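Local coordinates for Myo-inositol-1-phosphate synthase-related protein (Thermotoga maritima MSB8, PDB 3CIN), which is related to the myo-inositol-1-phosphate synthases and binds nicotinamide-adenine-dinucleotide in a Rossmann-like fold, at residues F148-A160 against F198-E211. Residues are numbered along the deposited sequence; the frame is centred on the assembly and turned at random.
Sequences FVPFGNKEDLLKA and FIANDPAFVELAKE. With MG (magnesium ion), chain E.
With CG anti to the backbone N (chi1 -174°), Asp202 turns its carboxylate onto the loop at Phe151 and Gly152, while the bends of Lys154 at chi3 and chi4 curl its chain over helix 203-211. One carboxylate thereby serves two separate backbone segments, a worked example of an N-cap that also ties down a neighbouring loop. Its OD2 accepts a nearly straight bond from Phe151 N (2.9 Å). OD1 takes Gly152 N at 2.7 Å and, from the opposite face of the carboxylate plane, the capping bond of Ala204 N at 3.0 Å. Ala204 CB lies against Lys154 N (3.5 Å), and the axes of helices 154-160 and 203-211 cross at 84°, 8.8 Å apart at closest approach. Lys154 is a knob among Ala204, Glu207, Leu208 and Glu211, its NZ forming a long salt bridge with Glu211 OE1 (3.5 Å). Deeper in, Leu157 CD2 sits over the centre of the Phe205 ring, a CH-pi contact, and Ile199 CD1 covers the other face. At the far end Phe148 CE2 packs on Phe198 CD1 (3.7 Å); Asn201, whose OD1 binds magnesium, has its CB over a face of the Phe198 ring. Helix 171-186 backs Phe151 and Phe205, helix 262-272 covers Phe148 and Pro150, and strand 214-217 of the parallel sheet underlies Ile199 and Ala209.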
loop_
_atom_site.group_PDB
_atom_site.type_symbol
_atom_site.label_atom_id
_atom_site.label_comp_id
_atom_site.label_asym_id
_atom_site.label_seq_id
_atom_site.Cartn_x
_atom_site.Cartn_y
_atom_site.Cartn_z
ATOM N N PHE A 148 13.803 21.760 -22.542
ATOM C CA PHE A 148 13.354 22.431 -23.772
ATOM C C PHE A 148 12.566 23.668 -23.394
ATOM O O PHE A 148 12.075 23.797 -22.248
ATOM C CB PHE A 148 12.480 21.514 -24.615
ATOM C CG PHE A 148 11.137 21.208 -23.985
ATOM C CD1 PHE A 148 11.029 20.268 -22.997
ATOM C CD2 PHE A 148 9.990 21.929 -24.337
ATOM C CE1 PHE A 148 9.818 20.039 -22.356
ATOM C CE2 PHE A 148 8.791 21.691 -23.712
ATOM C CZ PHE A 148 8.692 20.760 -22.751
ATOM N N VAL A 149 12.439 24.553 -24.367
ATOM C CA VAL A 149 11.516 25.675 -24.301
ATOM C C VAL A 149 10.819 25.748 -25.666
ATOM O O VAL A 149 11.490 25.838 -26.682
ATOM C CB VAL A 149 12.270 26.993 -24.073
ATOM C CG1 VAL A 149 11.323 28.216 -24.253
ATOM C CG2 VAL A 149 12.978 26.979 -22.701
ATOM N N PRO A 150 9.496 25.665 -25.693
ATOM C CA PRO A 150 8.820 25.732 -26.984
ATOM C C PRO A 150 8.916 27.115 -27.649
ATOM O O PRO A 150 9.259 28.148 -27.023
ATOM C CB PRO A 150 7.343 25.416 -26.636
ATOM C CG PRO A 150 7.184 25.953 -25.299
ATOM C CD PRO A 150 8.543 25.636 -24.578
ATOM N N PHE A 151 8.598 27.108 -28.946
ATOM C CA PHE A 151 8.629 28.306 -29.786
ATOM C C PHE A 151 7.299 29.049 -29.853
ATOM O O PHE A 151 7.260 30.260 -29.742
ATOM C CB PHE A 151 9.133 27.993 -31.192
ATOM C CG PHE A 151 10.568 27.610 -31.214
ATOM C CD1 PHE A 151 11.541 28.567 -31.202
ATOM C CD2 PHE A 151 10.941 26.303 -31.086
ATOM C CE1 PHE A 151 12.867 28.218 -31.168
ATOM C CE2 PHE A 151 12.271 25.966 -31.091
ATOM C CZ PHE A 151 13.224 26.920 -31.107
ATOM N N GLY A 152 6.216 28.343 -30.105
ATOM C CA GLY A 152 4.926 28.985 -30.240
ATOM C C GLY A 152 4.683 29.578 -31.619
ATOM O O GLY A 152 3.616 29.372 -32.198
ATOM N N ASN A 153 5.660 30.339 -32.126
ATOM C CA ASN A 153 5.614 30.920 -33.449
ATOM C C ASN A 153 6.629 30.210 -34.310
ATOM O O ASN A 153 7.793 30.135 -33.955
ATOM C CB ASN A 153 5.978 32.401 -33.417
ATOM C CG ASN A 153 4.885 33.225 -32.813
ATOM O OD1 ASN A 153 3.712 32.977 -33.105
ATOM N ND2 ASN A 153 5.235 34.144 -31.899
ATOM N N LYS A 154 6.176 29.718 -35.456
ATOM C CA LYS A 154 7.046 29.058 -36.415
ATOM C C LYS A 154 8.265 29.916 -36.804
ATOM O O LYS A 154 9.368 29.383 -36.947
ATOM C CB LYS A 154 6.246 28.760 -37.685
ATOM C CG LYS A 154 7.035 27.967 -38.662
ATOM C CD LYS A 154 6.143 27.276 -39.642
ATOM C CE LYS A 154 5.247 28.205 -40.384
ATOM N NZ LYS A 154 5.982 28.840 -41.494
ATOM N N GLU A 155 8.078 31.225 -36.950
ATOM C CA GLU A 155 9.157 32.119 -37.383
ATOM C C GLU A 155 10.372 32.009 -36.459
ATOM O O GLU A 155 11.523 32.006 -36.895
ATOM C CB GLU A 155 8.652 33.585 -37.459
ATOM C CG GLU A 155 9.728 34.567 -37.851
ATOM C CD GLU A 155 9.237 35.981 -38.032
ATOM O OE1 GLU A 155 8.060 36.282 -37.712
ATOM O OE2 GLU A 155 10.061 36.796 -38.509
ATOM N N ASP A 156 10.117 31.862 -35.161
ATOM C CA ASP A 156 11.212 31.723 -34.200
ATOM C C ASP A 156 11.960 30.377 -34.328
ATOM O O ASP A 156 13.191 30.318 -34.178
ATOM C CB ASP A 156 10.663 31.880 -32.778
ATOM C CG ASP A 156 10.259 33.315 -32.449
ATOM O OD1 ASP A 156 10.791 34.288 -33.054
ATOM O OD2 ASP A 156 9.418 33.454 -31.526
ATOM N N LEU A 157 11.234 29.308 -34.646
ATOM C CA LEU A 157 11.851 28.008 -34.932
ATOM C C LEU A 157 12.722 28.147 -36.172
ATOM O O LEU A 157 13.862 27.721 -36.182
ATOM C CB LEU A 157 10.774 26.982 -35.155
ATOM C CG LEU A 157 11.200 25.631 -35.651
ATOM C CD1 LEU A 157 12.224 24.929 -34.713
ATOM C CD2 LEU A 157 9.927 24.796 -35.910
ATOM N N LEU A 158 12.191 28.775 -37.210
ATOM C CA LEU A 158 12.952 28.891 -38.466
ATOM C C LEU A 158 14.218 29.700 -38.264
ATOM O O LEU A 158 15.282 29.332 -38.756
ATOM C CB LEU A 158 12.139 29.548 -39.562
ATOM C CG LEU A 158 10.843 28.874 -40.027
ATOM C CD1 LEU A 158 10.227 29.548 -41.260
ATOM C CD2 LEU A 158 11.038 27.426 -40.251
ATOM N N LYS A 159 14.110 30.783 -37.507
ATOM C CA LYS A 159 15.272 31.617 -37.241
ATOM C C LYS A 159 16.333 30.891 -36.415
ATOM O O LYS A 159 17.547 31.037 -36.672
ATOM C CB LYS A 159 14.835 32.908 -36.556
ATOM C CG LYS A 159 14.287 33.914 -37.561
ATOM C CD LYS A 159 13.870 35.196 -36.947
ATOM C CE LYS A 159 13.348 36.139 -38.042
ATOM N NZ LYS A 159 13.117 37.531 -37.551
ATOM N N ALA A 160 15.883 30.089 -35.449
ATOM C CA ALA A 160 16.796 29.263 -34.625
ATOM C C ALA A 160 17.621 28.314 -35.460
ATOM O O ALA A 160 18.870 28.238 -35.317
ATOM C CB ALA A 160 16.009 28.515 -33.517
ATOM N N PHE A 198 7.701 19.522 -26.116
ATOM C CA PHE A 198 6.548 19.906 -26.917
ATOM C C PHE A 198 6.866 19.877 -28.433
ATOM O O PHE A 198 7.771 20.567 -28.921
ATOM C CB PHE A 198 6.092 21.326 -26.613
ATOM C CG PHE A 198 5.379 21.517 -25.294
ATOM C CD1 PHE A 198 5.326 20.571 -24.292
ATOM C CD2 PHE A 198 4.754 22.737 -25.061
ATOM C CE1 PHE A 198 4.653 20.853 -23.120
ATOM C CE2 PHE A 198 4.121 22.991 -23.904
ATOM C CZ PHE A 198 4.070 22.074 -22.946
ATOM N N ILE A 199 6.142 19.025 -29.155
ATOM C CA ILE A 199 6.145 19.025 -30.606
ATOM C C ILE A 199 4.669 19.120 -31.075
ATOM O O ILE A 199 4.197 20.139 -31.657
ATOM C CB ILE A 199 6.894 17.820 -31.168
ATOM C CG1 ILE A 199 8.367 17.838 -30.736
ATOM C CG2 ILE A 199 6.755 17.818 -32.712
ATOM C CD1 ILE A 199 9.194 19.020 -31.269
ATOM N N ALA A 200 3.867 18.103 -30.722
ATOM C CA ALA A 200 2.413 18.187 -30.930
ATOM C C ALA A 200 1.749 19.383 -30.229
ATOM O O ALA A 200 0.803 19.970 -30.722
ATOM C CB ALA A 200 1.710 16.869 -30.583
ATOM N N ASN A 201 2.317 19.778 -29.078
ATOM C CA ASN A 201 1.820 20.899 -28.279
ATOM C C ASN A 201 2.517 22.234 -28.512
ATOM O O ASN A 201 2.286 23.210 -27.811
ATOM C CB ASN A 201 1.899 20.517 -26.785
ATOM C CG ASN A 201 0.878 19.519 -26.433
ATOM O OD1 ASN A 201 -0.305 19.857 -26.242
ATOM N ND2 ASN A 201 1.295 18.263 -26.346
ATOM N N ASP A 202 3.334 22.307 -29.560
ATOM C CA ASP A 202 3.988 23.569 -29.948
ATOM C C ASP A 202 3.403 23.958 -31.288
ATOM O O ASP A 202 3.625 23.302 -32.265
ATOM C CB ASP A 202 5.491 23.395 -30.059
ATOM C CG ASP A 202 6.278 24.751 -30.332
ATOM O OD1 ASP A 202 5.653 25.766 -30.748
ATOM O OD2 ASP A 202 7.538 24.741 -30.142
ATOM N N PRO A 203 2.555 24.977 -31.293
ATOM C CA PRO A 203 1.954 25.379 -32.551
ATOM C C PRO A 203 2.943 25.668 -33.675
ATOM O O PRO A 203 2.597 25.532 -34.867
ATOM C CB PRO A 203 1.190 26.633 -32.174
ATOM C CG PRO A 203 0.818 26.403 -30.761
ATOM C CD PRO A 203 2.020 25.742 -30.157
ATOM N N ALA A 204 4.191 26.022 -33.345
ATOM C CA ALA A 204 5.196 26.225 -34.396
ATOM C C ALA A 204 5.393 24.955 -35.198
ATOM O O ALA A 204 5.498 24.999 -36.434
ATOM C CB ALA A 204 6.491 26.641 -33.808
ATOM N N PHE A 205 5.453 23.823 -34.516
ATOM C CA PHE A 205 5.712 22.548 -35.160
ATOM C C PHE A 205 4.437 21.998 -35.819
ATOM O O PHE A 205 4.500 21.322 -36.855
ATOM C CB PHE A 205 6.331 21.550 -34.193
ATOM C CG PHE A 205 7.790 21.784 -33.942
ATOM C CD1 PHE A 205 8.749 21.246 -34.780
ATOM C CD2 PHE A 205 8.237 22.514 -32.818
ATOM C CE1 PHE A 205 10.056 21.416 -34.479
ATOM C CE2 PHE A 205 9.564 22.644 -32.544
ATOM C CZ PHE A 205 10.455 22.161 -33.398
ATOM N N VAL A 206 3.274 22.251 -35.215
ATOM C CA VAL A 206 2.009 21.768 -35.799
ATOM C C VAL A 206 1.808 22.481 -37.155
ATOM O O VAL A 206 1.473 21.837 -38.153
ATOM C CB VAL A 206 0.797 21.950 -34.886
ATOM C CG1 VAL A 206 -0.483 21.501 -35.559
ATOM C CG2 VAL A 206 1.037 21.152 -33.588
ATOM N N GLU A 207 2.068 23.774 -37.191
ATOM C CA GLU A 207 1.970 24.521 -38.453
ATOM C C GLU A 207 3.008 24.084 -39.491
ATOM O O GLU A 207 2.678 23.908 -40.667
ATOM C CB GLU A 207 2.148 26.019 -38.236
ATOM C CG GLU A 207 1.936 26.809 -39.520
ATOM C CD GLU A 207 1.832 28.304 -39.263
ATOM O OE1 GLU A 207 2.290 28.761 -38.183
ATOM O OE2 GLU A 207 1.279 29.014 -40.137
ATOM N N LEU A 208 4.261 23.943 -39.079
ATOM C CA LEU A 208 5.301 23.469 -39.976
ATOM C C LEU A 208 4.886 22.101 -40.516
ATOM O O LEU A 208 5.040 21.832 -41.700
ATOM C CB LEU A 208 6.626 23.357 -39.209
ATOM C CG LEU A 208 7.879 22.957 -40.003
ATOM C CD1 LEU A 208 8.396 24.040 -40.860
ATOM C CD2 LEU A 208 9.049 22.440 -39.090
ATOM N N ALA A 209 4.334 21.240 -39.644
ATOM C CA ALA A 209 3.925 19.888 -40.075
ATOM C C ALA A 209 2.784 19.929 -41.117
ATOM O O ALA A 209 2.853 19.226 -42.159
ATOM C CB ALA A 209 3.533 19.008 -38.837
ATOM N N LYS A 210 1.771 20.741 -40.857
ATOM C CA LYS A 210 0.601 20.827 -41.724
ATOM C C LYS A 210 1.052 21.270 -43.083
ATOM O O LYS A 210 0.510 20.808 -44.101
ATOM C CB LYS A 210 -0.454 21.842 -41.241
ATOM C CG LYS A 210 -1.105 21.483 -39.943
ATOM C CD LYS A 210 -1.979 22.650 -39.444
ATOM C CE LYS A 210 -3.092 22.170 -38.498
ATOM N NZ LYS A 210 -3.709 23.268 -37.647
ATOM N N GLU A 211 2.033 22.181 -43.105
ATOM C CA GLU A 211 2.497 22.759 -44.369
ATOM C C GLU A 211 3.410 21.844 -45.143
ATOM O O GLU A 211 3.650 22.113 -46.327
ATOM C CB GLU A 211 3.218 24.072 -44.138
ATOM C CG GLU A 211 2.228 25.161 -43.802
ATOM C CD GLU A 211 2.871 26.400 -43.234
ATOM O OE1 GLU A 211 4.121 26.479 -43.273
ATOM O OE2 GLU A 211 2.107 27.285 -42.756
HETATM MG MG MG E . -2.665 19.597 -25.437
HETATM O O HOH W 1 3.210 29.513 -36.053
HETATM O O HOH W 2 -2.226 18.478 -23.376
HETATM O O HOH W 3 -2.391 21.430 -24.031
#